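Local coordinates for BAT-2 beta-lactamase (PDB 6W5G), which hydrolyses the beta-lactam ring of antibiotics as a class D beta-lactamase, and so probably contributes to drug resistance in its Gram-positive Bacillus host, at residues 32-37 and 236-241; 54-59 and 181-186; 177-182 and 226-231. All coordinates share one frame; numbering follows the deposited sequence.

In the fold
The three contacts lie along the antiparallel sheet of the penicillin-binding-protein-like fold that class D beta-lactamases share. Interactions 1 and 2 are about 11 Å apart between centres and meet at Ser237, whose OG is bonded to Tyr183 OH (2.7 Å between the two oxygens). Interactions 2 and 3, about 9 Å apart between centres, both use helix 172-184. Interaction 3 adjoins interaction 1 because strands 225-233 and 236-244 are neighbours, with Phe240 N 2.9 Å from Gly229 O. Interaction 3 is the contact nearest the chain's centre: Phe178 and Leu182 of its helix touch Val80, next to the carboxylated Lys79, a modification characteristic of class D active sites.

Interaction 1: 32-37 and 236-241; sequences VNVSKL and HSYIFV
The phenol ring of Tyr238 has a water in its plane at the edge, while its CE2 and CZ side packs against two valines of the N-terminal segment 32-37. This is how the start of the modelled chain is laid on the central antiparallel sheet of the transpeptidase-like fold: Tyr238 stands on strand 236-244, and Val32 and Val34 come from the loop that precedes strand 48-54. Of the two, Val32 comes closer. Its CG1 lies 3.4 Å from Tyr238 OH and 3.8 Å from Tyr238 CE2, and the two side chains pass each other running in opposite directions. Val34 approaches at a slant, with CG1 4.2 Å from Tyr238 CE2. The tyrosine reaches this place because its CG sits beside the backbone N and anti to the carbonyl carbon (chi1 -51°).

No direct hydrogen bond joins the segments; the water supplies the polar link. Tyr238 OH donates to it over 2.7 Å, and it donates in turn to Val32 O over 2.6 Å, so the hydroxyl is tied to the loop backbone next to an apolar methyl. Leu52 and Asp54 of strand 48-54, Ile231 and Leu264 also touch the tyrosine, placing its ring between the sheet and the N-terminal loop.

Behind the valines, segment 32-37 is folded by a short 3-10 turn and an Asx turn. Lys36 N is bonded to Asn33 O, and Leu37 N to Val34 O, which curls the chain around Val34. Lys59 NZ also bonds to Asn33 OD1. In the Asx turn, Ser35 N reaches Asn33 OD1 at 3.0 Å, with the donor tilted 30° from the carbonyl plane.

Interaction 2: 54-59 and 181-186; sequences DVQKDK and HLYKED
Val55 and Tyr183 form the apolar centre of a contact between the beta-hairpin turn joining strands 48-54 and 59-63 and the C-terminal end of helix 172-184. The valine turns its CB toward the helix, and its CG1, anti to the backbone N (chi1 167°), comes to 3.9 Å from Tyr183 CE2. CG2 follows at 4.2 Å from Tyr183 CE2, so both methyls bear on the same ring carbon. At the far end of the ring the hydroxyl is bonded to Ser237 OG; Gln56 OE1 takes the N-H of Ser237, so hairpin and helix both hold strand 236-244.

Lys184 runs extended alongside, its CE 4.5 Å from Val55 CG1. Its NZ makes a salt bridge with Glu180 and also donates to a water 3.0 Å from NZ. That water donates to Val55 O (2.8 Å) and, weakly, to Asp58 OD1, giving a polar bridge on the surface side.

The turn has a G1 bulge at Asp58 and Lys59, and an Asx motif in which Lys57 N meets Asp54 OD1 at 3.0 Å. The helix closes with a Schellman motif at Glu185, where Asp186 N reaches His181 O at 2.9 Å.

Interaction 3: 177-182 and 226-231; sequences DFIEHL and WFVGFI
Ile179 is the hub of this buried helix-on-sheet contact, in which helix 172-184 packs on strand 225-233 of the central antiparallel sheet, segments 177-182 and 226-231 running roughly the same way at 32°. Its two branches divide the work. CG2 drops onto the backbone, 3.6 Å from Gly229 O, and also meets the edge of the Phe230 ring near the ring plane, 3.9 Å from Phe230 CD1. The other branch goes to Val228: Ile179 CD1 is 4.1 Å from Val228 CG2, with the two side chains crossing at about a right angle. This division follows from chi1 of -63°, which sets CG1 beside the backbone N and CG2 beside the carbonyl carbon.

Val228 and Phe230 point toward the helix, whereas the Gly229 position between them faces the other way, and its backbone angles by themselves call for glycine. The CA atoms of Ile179 and Gly229 are 6.3 Å apart, and the axes of the two segments come within 8.4 Å.

One shell further out, Phe230 stacks on Tyr212 and meets Tyr183 edge-to-face, and Ile239 of strand 236-244 touches both Ile179 and Phe230. Backbone bonds tie Val228 to Lys214, where the Lys-Thr-Gly sequence characteristic of this enzyme family begins. On the helix itself, Phe178 packs edge-to-face with Tyr150, and Leu182 N holds Phe178 O at 2.9 Å.

Interaction 1: 32-37 and 236-241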
loop_
_atom_site.group_PDB
_atom_site.type_symbol
_atom_site.label_atom_id
_atom_site.label_comp_id
_atom_site.label_asym_id
_atom_site.label_seq_id
_atom_site.Cartn_x
_atom_site.Cartn_y
_atom_site.Cartn_z
ATOM N N VAL A 32 5.208 15.699 17.373
ATOM C CA VAL A 32 6.269 14.704 17.477
ATOM C C VAL A 32 7.481 15.138 16.659
ATOM O O VAL A 32 7.352 15.719 15.572
ATOM C CB VAL A 32 5.740 13.323 17.047
ATOM C CG1 VAL A 32 5.164 13.377 15.644
ATOM C CG2 VAL A 32 6.831 12.266 17.144
ATOM N N ASN A 33 8.673 14.881 17.195
ATOM C CA ASN A 33 9.925 15.054 16.465
ATOM C C ASN A 33 10.341 13.663 16.002
ATOM O O ASN A 33 10.827 12.857 16.799
ATOM C CB ASN A 33 10.986 15.677 17.369
ATOM C CG ASN A 33 12.313 15.886 16.660
ATOM O OD1 ASN A 33 12.576 15.287 15.615
ATOM N ND2 ASN A 33 13.165 16.725 17.239
ATOM N N VAL A 34 10.170 13.382 14.707
ATOM C CA VAL A 34 10.373 12.010 14.235
ATOM C C VAL A 34 11.829 11.565 14.330
ATOM O O VAL A 34 12.101 10.359 14.352
ATOM C CB VAL A 34 9.770 11.748 12.836
ATOM C CG1 VAL A 34 8.278 12.107 12.811
ATOM C CG2 VAL A 34 10.559 12.462 11.751
ATOM N N SER A 35 12.779 12.506 14.385
ATOM C CA SER A 35 14.175 12.114 14.560
ATOM C C SER A 35 14.425 11.459 15.912
ATOM O O SER A 35 15.429 10.760 16.073
ATOM C CB SER A 35 15.137 13.292 14.348
ATOM O OG SER A 35 14.718 14.112 13.270
ATOM N N LYS A 36 13.550 11.678 16.894
ATOM C CA LYS A 36 13.703 11.103 18.225
ATOM C C LYS A 36 12.797 9.898 18.454
ATOM O O LYS A 36 12.631 9.469 19.601
ATOM C CB LYS A 36 13.480 12.158 19.312
ATOM C CG LYS A 36 14.230 13.463 19.111
ATOM C CD LYS A 36 14.391 14.179 20.447
ATOM C CE LYS A 36 15.756 14.859 20.570
ATOM N NZ LYS A 36 15.837 16.087 19.730
ATOM N N LEU A 37 12.212 9.343 17.395
ATOM C CA LEU A 37 11.370 8.165 17.550
ATOM C C LEU A 37 12.176 6.978 18.058
ATOM O O LEU A 37 13.378 6.855 17.808
ATOM C CB LEU A 37 10.740 7.777 16.212
ATOM C CG LEU A 37 9.242 8.031 16.064
ATOM C CD1 LEU A 37 8.904 9.508 16.202
ATOM C CD2 LEU A 37 8.747 7.451 14.741
ATOM N N HIS A 236 -0.879 18.420 10.534
ATOM C CA HIS A 236 0.263 17.521 10.424
ATOM C C HIS A 236 -0.103 16.308 9.586
ATOM O O HIS A 236 -1.226 15.807 9.649
ATOM C CB HIS A 236 0.769 17.053 11.798
ATOM C CG HIS A 236 1.244 18.164 12.681
ATOM N ND1 HIS A 236 2.528 18.661 12.628
ATOM C CD2 HIS A 236 0.604 18.876 13.640
ATOM C CE1 HIS A 236 2.659 19.632 13.515
ATOM N NE2 HIS A 236 1.508 19.782 14.142
ATOM N N SER A 237 0.858 15.835 8.805
ATOM C CA SER A 237 0.655 14.595 8.078
ATOM C C SER A 237 1.978 13.855 7.986
ATOM O O SER A 237 3.048 14.467 8.009
ATOM C CB SER A 237 0.049 14.830 6.694
ATOM O OG SER A 237 0.839 15.728 5.946
ATOM N N TYR A 238 1.888 12.530 7.887
ATOM C CA TYR A 238 3.049 11.656 7.948
ATOM C C TYR A 238 2.845 10.494 6.990
ATOM O O TYR A 238 1.748 9.943 6.906
ATOM C CB TYR A 238 3.261 11.106 9.372
ATOM C CG TYR A 238 3.272 12.179 10.447
ATOM C CD1 TYR A 238 2.082 12.708 10.951
ATOM C CD2 TYR A 238 4.472 12.672 10.952
ATOM C CE1 TYR A 238 2.090 13.697 11.915
ATOM C CE2 TYR A 238 4.488 13.659 11.930
ATOM C CZ TYR A 238 3.295 14.166 12.407
ATOM O OH TYR A 238 3.301 15.155 13.371
ATOM N N ILE A 239 3.905 10.131 6.267
ATOM C CA ILE A 239 3.935 8.957 5.394
ATOM C C ILE A 239 4.602 7.832 6.168
ATOM O O ILE A 239 5.601 8.059 6.858
ATOM C CB ILE A 239 4.752 9.251 4.116
ATOM C CG1 ILE A 239 4.437 10.634 3.545
ATOM C CG2 ILE A 239 4.586 8.138 3.080
ATOM C CD1 ILE A 239 2.992 10.827 3.131
ATOM N N PHE A 240 4.078 6.615 6.051
ATOM C CA PHE A 240 4.697 5.503 6.757
ATOM C C PHE A 240 4.779 4.264 5.877
ATOM O O PHE A 240 3.976 4.064 4.957
ATOM C CB PHE A 240 3.956 5.162 8.065
ATOM C CG PHE A 240 2.499 4.868 7.860
ATOM C CD1 PHE A 240 2.078 3.642 7.345
ATOM C CD2 PHE A 240 1.545 5.826 8.170
ATOM C CE1 PHE A 240 0.737 3.393 7.121
ATOM C CE2 PHE A 240 0.201 5.575 7.964
ATOM C CZ PHE A 240 -0.203 4.355 7.450
ATOM N N VAL A 241 5.760 3.427 6.185
ATOM C CA VAL A 241 5.869 2.089 5.616
ATOM C C VAL A 241 6.323 1.155 6.725
ATOM O O VAL A 241 7.330 1.424 7.389
ATOM C CB VAL A 241 6.879 2.040 4.456
ATOM C CG1 VAL A 241 7.224 0.589 4.105
ATOM C CG2 VAL A 241 6.345 2.784 3.238
HETATM O O HOH W 1 5.576 16.453 13.775
#

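Interaction 2: 54-59 and 181-186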
loop_
_atom_site.group_PDB
_atom_site.type_symbol
_atom_site.label_atom_id
_atom_site.label_comp_id
_atom_site.label_asym_id
_atom_site.label_seq_id
_atom_site.Cartn_x
_atom_site.Cartn_y
_atom_site.Cartn_z
ATOM N N ASP A 54 7.801 12.861 8.232
ATOM C CA ASP A 54 7.045 14.044 8.624
ATOM C C ASP A 54 6.954 14.959 7.408
ATOM O O ASP A 54 7.970 15.487 6.946
ATOM C CB ASP A 54 7.787 14.732 9.766
ATOM C CG ASP A 54 7.006 15.875 10.383
ATOM O OD1 ASP A 54 6.305 16.605 9.649
ATOM O OD2 ASP A 54 7.128 16.069 11.611
ATOM N N VAL A 55 5.739 15.171 6.902
ATOM C CA VAL A 55 5.569 15.898 5.644
ATOM C C VAL A 55 5.927 17.371 5.811
ATOM O O VAL A 55 6.650 17.947 4.989
ATOM C CB VAL A 55 4.136 15.713 5.109
ATOM C CG1 VAL A 55 3.855 16.713 3.995
ATOM C CG2 VAL A 55 3.927 14.277 4.630
ATOM N N GLN A 56 5.422 18.006 6.873
ATOM C CA GLN A 56 5.621 19.445 7.039
ATOM C C GLN A 56 7.047 19.773 7.458
ATOM O O GLN A 56 7.609 20.787 7.026
ATOM C CB GLN A 56 4.629 20.012 8.058
ATOM C CG GLN A 56 3.191 20.060 7.576
ATOM C CD GLN A 56 2.566 18.684 7.518
ATOM O OE1 GLN A 56 2.812 17.843 8.383
ATOM N NE2 GLN A 56 1.764 18.440 6.491
ATOM N N LYS A 57 7.642 18.955 8.318
ATOM C CA LYS A 57 8.995 19.235 8.778
ATOM C C LYS A 57 10.057 18.598 7.900
ATOM O O LYS A 57 11.245 18.887 8.082
ATOM C CB LYS A 57 9.160 18.814 10.236
ATOM C CG LYS A 57 8.141 19.477 11.126
ATOM C CD LYS A 57 8.193 18.958 12.537
ATOM C CE LYS A 57 6.958 19.418 13.298
ATOM N NZ LYS A 57 7.109 19.185 14.757
ATOM N N ASP A 58 9.649 17.761 6.950
ATOM C CA ASP A 58 10.552 17.155 5.976
ATOM C C ASP A 58 11.692 16.393 6.649
ATOM O O ASP A 58 12.873 16.627 6.388
ATOM C CB ASP A 58 11.069 18.183 4.974
ATOM C CG ASP A 58 11.199 17.616 3.583
ATOM O OD1 ASP A 58 11.103 16.377 3.430
ATOM O OD2 ASP A 58 11.401 18.407 2.642
ATOM N N LYS A 59 11.322 15.459 7.522
ATOM C CA LYS A 59 12.267 14.621 8.239
ATOM C C LYS A 59 11.786 13.181 8.157
ATOM O O LYS A 59 10.615 12.954 8.177
ATOM C CB LYS A 59 12.330 14.983 9.695
ATOM C CG LYS A 59 12.802 16.398 9.978
ATOM C CD LYS A 59 12.532 16.750 11.411
ATOM C CE LYS A 59 13.488 16.085 12.329
ATOM N NZ LYS A 59 13.700 17.016 13.450
ATOM N N HIS A 181 4.819 10.464 -3.115
ATOM C CA HIS A 181 4.468 11.087 -4.388
ATOM C C HIS A 181 2.964 11.082 -4.611
ATOM O O HIS A 181 2.411 12.047 -5.149
ATOM C CB HIS A 181 5.198 10.388 -5.534
ATOM C CG HIS A 181 6.683 10.566 -5.493
ATOM N ND1 HIS A 181 7.556 9.661 -6.053
ATOM C CD2 HIS A 181 7.447 11.530 -4.932
ATOM C CE1 HIS A 181 8.798 10.074 -5.863
ATOM N NE2 HIS A 181 8.759 11.208 -5.187
ATOM N N LEU A 182 2.286 10.005 -4.208
ATOM C CA LEU A 182 0.833 9.972 -4.308
ATOM C C LEU A 182 0.198 11.000 -3.383
ATOM O O LEU A 182 -0.733 11.719 -3.783
ATOM C CB LEU A 182 0.330 8.569 -3.984
ATOM C CG LEU A 182 -1.190 8.414 -3.930
ATOM C CD1 LEU A 182 -1.840 8.865 -5.233
ATOM C CD2 LEU A 182 -1.579 6.976 -3.579
ATOM N N TYR A 183 0.694 11.092 -2.144
ATOM C CA TYR A 183 0.178 12.087 -1.208
ATOM C C TYR A 183 0.311 13.497 -1.773
ATOM O O TYR A 183 -0.641 14.287 -1.736
ATOM C CB TYR A 183 0.915 11.979 0.132
ATOM C CG TYR A 183 0.487 13.045 1.112
ATOM C CD1 TYR A 183 -0.620 12.859 1.932
ATOM C CD2 TYR A 183 1.164 14.253 1.194
ATOM C CE1 TYR A 183 -1.026 13.842 2.813
ATOM C CE2 TYR A 183 0.770 15.232 2.068
ATOM C CZ TYR A 183 -0.324 15.025 2.878
ATOM O OH TYR A 183 -0.731 16.003 3.759
ATOM N N LYS A 184 1.502 13.840 -2.274
ATOM C CA LYS A 184 1.771 15.165 -2.821
ATOM C C LYS A 184 1.244 15.346 -4.234
ATOM O O LYS A 184 1.283 16.469 -4.751
ATOM C CB LYS A 184 3.278 15.432 -2.805
ATOM C CG LYS A 184 3.852 15.410 -1.410
ATOM C CD LYS A 184 5.327 15.737 -1.389
ATOM C CE LYS A 184 5.823 15.874 0.043
ATOM N NZ LYS A 184 7.309 15.957 0.103
ATOM N N GLU A 185 0.752 14.276 -4.857
ATOM C CA GLU A 185 0.250 14.310 -6.233
ATOM C C GLU A 185 1.335 14.732 -7.222
ATOM O O GLU A 185 1.077 15.405 -8.226
ATOM C CB GLU A 185 -1.052 15.101 -6.357
ATOM C CG GLU A 185 -2.039 14.547 -5.349
ATOM C CD GLU A 185 -3.451 15.018 -5.516
ATOM O OE1 GLU A 185 -3.745 15.807 -6.444
ATOM O OE2 GLU A 185 -4.276 14.585 -4.694
ATOM N N ASP A 186 2.560 14.314 -6.916
ATOM C CA ASP A 186 3.705 14.392 -7.821
ATOM C C ASP A 186 3.844 13.073 -8.582
ATOM O O ASP A 186 4.868 12.392 -8.523
ATOM C CB ASP A 186 4.975 14.687 -7.028
ATOM C CG ASP A 186 4.980 16.071 -6.408
ATOM O OD1 ASP A 186 4.380 17.001 -6.996
ATOM O OD2 ASP A 186 5.599 16.228 -5.331
HETATM O O HOH W 2 8.069 16.497 2.996
#

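Interaction 3: 177-182 and 226-231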
loop_
_atom_site.group_PDB
_atom_site.type_symbol
_atom_site.label_atom_id
_atom_site.label_comp_id
_atom_site.label_asym_id
_atom_site.label_seq_id
_atom_site.Cartn_x
_atom_site.Cartn_y
_atom_site.Cartn_z
ATOM N N ASP A 177 8.634 6.391 -0.937
ATOM C CA ASP A 177 8.719 7.438 -1.950
ATOM C C ASP A 177 7.487 7.442 -2.840
ATOM O O ASP A 177 6.954 8.508 -3.166
ATOM C CB ASP A 177 9.976 7.261 -2.803
ATOM C CG ASP A 177 11.246 7.584 -2.046
ATOM O OD1 ASP A 177 11.183 8.319 -1.035
ATOM O OD2 ASP A 177 12.313 7.110 -2.477
ATOM N N PHE A 178 7.019 6.257 -3.249
ATOM C CA PHE A 178 5.824 6.197 -4.083
ATOM C C PHE A 178 4.609 6.759 -3.346
ATOM O O PHE A 178 3.855 7.569 -3.899
ATOM C CB PHE A 178 5.564 4.764 -4.546
ATOM C CG PHE A 178 4.197 4.575 -5.122
ATOM C CD1 PHE A 178 3.881 5.078 -6.383
ATOM C CD2 PHE A 178 3.208 3.946 -4.384
ATOM C CE1 PHE A 178 2.597 4.940 -6.896
ATOM C CE2 PHE A 178 1.932 3.801 -4.887
ATOM C CZ PHE A 178 1.623 4.293 -6.143
ATOM N N ILE A 179 4.403 6.345 -2.091
ATOM C CA ILE A 179 3.258 6.847 -1.334
ATOM C C ILE A 179 3.385 8.344 -1.100
ATOM O O ILE A 179 2.392 9.080 -1.157
ATOM C CB ILE A 179 3.070 6.062 -0.021
ATOM C CG1 ILE A 179 2.749 4.592 -0.314
ATOM C CG2 ILE A 179 1.965 6.702 0.840
ATOM C CD1 ILE A 179 1.463 4.384 -1.066
ATOM N N GLU A 180 4.607 8.828 -0.852
ATOM C CA GLU A 180 4.792 10.266 -0.680
ATOM C C GLU A 180 4.447 11.023 -1.960
ATOM O O GLU A 180 3.842 12.104 -1.909
ATOM C CB GLU A 180 6.225 10.573 -0.239
ATOM C CG GLU A 180 6.449 12.066 -0.003
ATOM C CD GLU A 180 7.830 12.382 0.524
ATOM O OE1 GLU A 180 8.637 11.445 0.685
ATOM O OE2 GLU A 180 8.114 13.577 0.762
ATOM N N HIS A 181 4.819 10.464 -3.115
ATOM C CA HIS A 181 4.468 11.087 -4.388
ATOM C C HIS A 181 2.964 11.082 -4.611
ATOM O O HIS A 181 2.411 12.047 -5.149
ATOM C CB HIS A 181 5.198 10.388 -5.534
ATOM C CG HIS A 181 6.683 10.566 -5.493
ATOM N ND1 HIS A 181 7.556 9.661 -6.053
ATOM C CD2 HIS A 181 7.447 11.530 -4.932
ATOM C CE1 HIS A 181 8.798 10.074 -5.863
ATOM N NE2 HIS A 181 8.759 11.208 -5.187
ATOM N N LEU A 182 2.286 10.005 -4.208
ATOM C CA LEU A 182 0.833 9.972 -4.308
ATOM C C LEU A 182 0.198 11.000 -3.383
ATOM O O LEU A 182 -0.733 11.719 -3.783
ATOM C CB LEU A 182 0.330 8.569 -3.984
ATOM C CG LEU A 182 -1.190 8.414 -3.930
ATOM C CD1 LEU A 182 -1.840 8.865 -5.233
ATOM C CD2 LEU A 182 -1.579 6.976 -3.579
ATOM N N TRP A 226 3.233 -6.159 4.805
ATOM C CA TRP A 226 3.387 -4.745 4.517
ATOM C C TRP A 226 2.188 -3.976 5.045
ATOM O O TRP A 226 1.054 -4.463 5.013
ATOM C CB TRP A 226 3.313 -4.483 3.026
ATOM C CG TRP A 226 4.421 -4.970 2.134
ATOM C CD1 TRP A 226 4.466 -6.147 1.436
ATOM C CD2 TRP A 226 5.597 -4.242 1.767
ATOM N NE1 TRP A 226 5.612 -6.203 0.676
ATOM C CE2 TRP A 226 6.319 -5.040 0.858
ATOM C CE3 TRP A 226 6.109 -2.987 2.119
ATOM C CZ2 TRP A 226 7.525 -4.628 0.306
ATOM C CZ3 TRP A 226 7.314 -2.582 1.569
ATOM C CH2 TRP A 226 8.002 -3.395 0.670
ATOM N N PHE A 227 2.436 -2.737 5.466
ATOM C CA PHE A 227 1.380 -1.736 5.607
ATOM C C PHE A 227 1.983 -0.403 5.198
ATOM O O PHE A 227 2.932 0.067 5.829
ATOM C CB PHE A 227 0.830 -1.679 7.042
ATOM C CG PHE A 227 -0.383 -0.793 7.206
ATOM C CD1 PHE A 227 -1.535 -1.007 6.447
ATOM C CD2 PHE A 227 -0.384 0.236 8.138
ATOM C CE1 PHE A 227 -2.666 -0.206 6.621
ATOM C CE2 PHE A 227 -1.498 1.050 8.312
ATOM C CZ PHE A 227 -2.640 0.831 7.548
ATOM N N VAL A 228 1.475 0.182 4.117
ATOM C CA VAL A 228 2.019 1.418 3.562
ATOM C C VAL A 228 0.904 2.452 3.490
ATOM O O VAL A 228 -0.242 2.119 3.181
ATOM C CB VAL A 228 2.682 1.184 2.182
ATOM C CG1 VAL A 228 3.724 0.054 2.261
ATOM C CG2 VAL A 228 1.640 0.872 1.087
ATOM N N GLY A 229 1.228 3.705 3.786
ATOM C CA GLY A 229 0.165 4.700 3.759
ATOM C C GLY A 229 0.575 6.008 4.390
ATOM O O GLY A 229 1.754 6.377 4.384
ATOM N N PHE A 230 -0.420 6.715 4.917
ATOM C CA PHE A 230 -0.173 8.011 5.525
ATOM C C PHE A 230 -1.293 8.328 6.501
ATOM O O PHE A 230 -2.366 7.724 6.467
ATOM C CB PHE A 230 0.017 9.128 4.481
ATOM C CG PHE A 230 -1.121 9.276 3.506
ATOM C CD1 PHE A 230 -1.143 8.542 2.330
ATOM C CD2 PHE A 230 -2.147 10.186 3.747
ATOM C CE1 PHE A 230 -2.175 8.690 1.420
ATOM C CE2 PHE A 230 -3.184 10.345 2.832
ATOM C CZ PHE A 230 -3.199 9.591 1.674
ATOM N N ILE A 231 -1.029 9.286 7.375
ATOM C CA ILE A 231 -2.005 9.713 8.362
ATOM C C ILE A 231 -2.046 11.230 8.374
ATOM O O ILE A 231 -1.003 11.889 8.318
ATOM C CB ILE A 231 -1.714 9.123 9.762
ATOM C CG1 ILE A 231 -2.777 9.582 10.769
ATOM C CG2 ILE A 231 -0.279 9.453 10.222
ATOM C CD1 ILE A 231 -2.733 8.812 12.081
#